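Local coordinates for protein formate dehydrogenase subunit beta (PDB 1H0H) that carries electrons through three [4Fe-4S] clusters as the electron-transfer subunit of a periplasmic enzyme that reversibly oxidises formate to carbon dioxide, at residues A171-R176 / A187-P192. Sequence-based numbering, arbitrary orientation.
Sequences AMASAR and AKLCDP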
loop_
_atom_site.group_PDB
_atom_site.type_symbol
_atom_site.label_atom_id
_atom_site.label_comp_id
_atom_site.label_asym_id
_atom_site.label_seq_id
_atom_site.Cartn_x
_atom_site.Cartn_y
_atom_site.Cartn_z
ATOM N N ALA B 171 26.211 27.358 8.847
ATOM C CA ALA B 171 26.118 27.006 10.260
ATOM C C ALA B 171 25.450 25.639 10.448
ATOM O O ALA B 171 25.874 24.822 11.286
ATOM C CB ALA B 171 25.358 28.077 11.030
ATOM N N MET B 172 24.389 25.405 9.681
ATOM C CA MET B 172 23.689 24.133 9.727
ATOM C C MET B 172 24.635 22.995 9.348
ATOM O O MET B 172 24.716 21.975 10.037
ATOM C CB MET B 172 22.498 24.161 8.766
ATOM C CG MET B 172 21.550 22.985 8.939
ATOM S SD MET B 172 20.218 23.005 7.714
ATOM C CE MET B 172 19.140 24.131 8.411
ATOM N N ALA B 173 25.354 23.171 8.246
ATOM C CA ALA B 173 26.287 22.153 7.778
ATOM C C ALA B 173 27.322 21.802 8.856
ATOM O O ALA B 173 27.576 20.628 9.129
ATOM C CB ALA B 173 26.983 22.635 6.509
ATOM N N SER B 174 27.924 22.828 9.449
ATOM C CA SER B 174 28.927 22.634 10.497
ATOM C C SER B 174 28.401 21.912 11.721
ATOM O O SER B 174 29.062 21.043 12.274
ATOM C CB SER B 174 29.484 23.978 10.945
ATOM O OG SER B 174 30.513 24.378 10.063
ATOM N N ALA B 175 27.230 22.318 12.171
ATOM C CA ALA B 175 26.602 21.673 13.303
ATOM C C ALA B 175 26.298 20.201 12.998
ATOM O O ALA B 175 26.495 19.331 13.850
ATOM C CB ALA B 175 25.315 22.423 13.696
ATOM N N ARG B 176 25.838 19.913 11.786
ATOM C CA ARG B 176 25.462 18.541 11.467
ATOM C C ARG B 176 26.702 17.666 11.377
ATOM O O ARG B 176 26.694 16.519 11.838
ATOM C CB ARG B 176 24.674 18.452 10.169
ATOM C CG ARG B 176 24.368 16.998 9.768
ATOM C CD ARG B 176 23.513 16.239 10.767
ATOM N NE ARG B 176 23.162 14.929 10.209
ATOM C CZ ARG B 176 22.743 13.886 10.912
ATOM N NH1 ARG B 176 22.603 13.961 12.240
ATOM N NH2 ARG B 176 22.460 12.747 10.277
ATOM N N ALA B 187 33.759 11.661 8.054
ATOM C CA ALA B 187 32.743 12.545 7.513
ATOM C C ALA B 187 33.357 13.904 7.246
ATOM O O ALA B 187 34.279 14.312 7.948
ATOM C CB ALA B 187 31.609 12.687 8.473
ATOM N N LYS B 188 32.860 14.600 6.231
ATOM C CA LYS B 188 33.305 15.978 6.002
ATOM C C LYS B 188 32.336 16.752 5.134
ATOM O O LYS B 188 31.452 16.175 4.520
ATOM C CB LYS B 188 34.683 16.011 5.353
ATOM C CG LYS B 188 34.757 15.205 4.070
ATOM C CD LYS B 188 36.165 15.280 3.464
ATOM C CE LYS B 188 36.382 16.609 2.787
ATOM N NZ LYS B 188 37.842 16.923 2.636
ATOM N N LEU B 189 32.518 18.070 5.113
ATOM C CA LEU B 189 31.753 18.926 4.238
ATOM C C LEU B 189 32.577 19.034 2.966
ATOM O O LEU B 189 33.796 18.969 3.013
ATOM C CB LEU B 189 31.544 20.295 4.859
ATOM C CG LEU B 189 30.714 20.256 6.133
ATOM C CD1 LEU B 189 30.565 21.647 6.696
ATOM C CD2 LEU B 189 29.353 19.667 5.769
ATOM N N CYS B 190 31.905 19.182 1.833
ATOM C CA CYS B 190 32.594 19.239 0.562
ATOM C C CYS B 190 32.844 20.710 0.179
ATOM O O CYS B 190 31.912 21.470 -0.036
ATOM C CB CYS B 190 31.779 18.466 -0.485
ATOM S SG CYS B 190 31.579 16.681 -0.095
ATOM N N ASP B 191 34.114 21.098 0.168
ATOM C CA ASP B 191 34.556 22.461 -0.132
ATOM C C ASP B 191 33.684 23.532 0.500
ATOM O O ASP B 191 33.209 24.426 -0.190
ATOM C CB ASP B 191 34.596 22.643 -1.646
ATOM C CG ASP B 191 35.523 21.652 -2.307
ATOM O OD1 ASP B 191 36.548 21.267 -1.664
ATOM O OD2 ASP B 191 35.315 21.207 -3.454
ATOM N N PRO B 192 33.490 23.463 1.810
ATOM C CA PRO B 192 32.527 24.355 2.480
ATOM C C PRO B 192 32.819 25.854 2.355
ATOM O O PRO B 192 31.900 26.645 2.488
ATOM C CB PRO B 192 32.621 23.931 3.944
ATOM C CG PRO B 192 33.980 23.300 4.056
ATOM C CD PRO B 192 34.124 22.527 2.760
#
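Leu189 meets Ala173 where helix 166-180 packs on a face of a mixed four-stranded beta sheet, here reaching its edge strand 188-189. The contact is apolar and small, burying 107 Å² in all, and is structural packing away from the [4Fe-4S] clusters. The CB bonds of both residues point toward the other segment, and the CA atoms of Ala173 and Leu189 lie 7.3 Å apart, bridged by the leucine side chain. Leu189 straddles the alanine methyl with its fork: CD1 comes to 3.7 Å from Ala173 CB and CD2 to 3.9 Å from the same carbon. With chi1 -64° the leucine CG lies opposite the carbonyl carbon, and chi2 179° then turns the fork so that both methyls reach Ala173 CB. Ala173 also rests on Phe5 and Ile198 of the two central strands, and Leu189 on Leu200 of the adjoining strand, joining this pair to the apolar layer between helix and sheet. Backbone hydrogen bonds between Lys188 and Thr201 and between Cys190 and Phe199 hold the edge strand antiparallel to strand 197-201. Polar atoms are merely near neighbours: Leu189 CD2 lies 3.9 Å from Ala173 O, and Leu189 CD1 approaches Ser174 N at 4.0 Å.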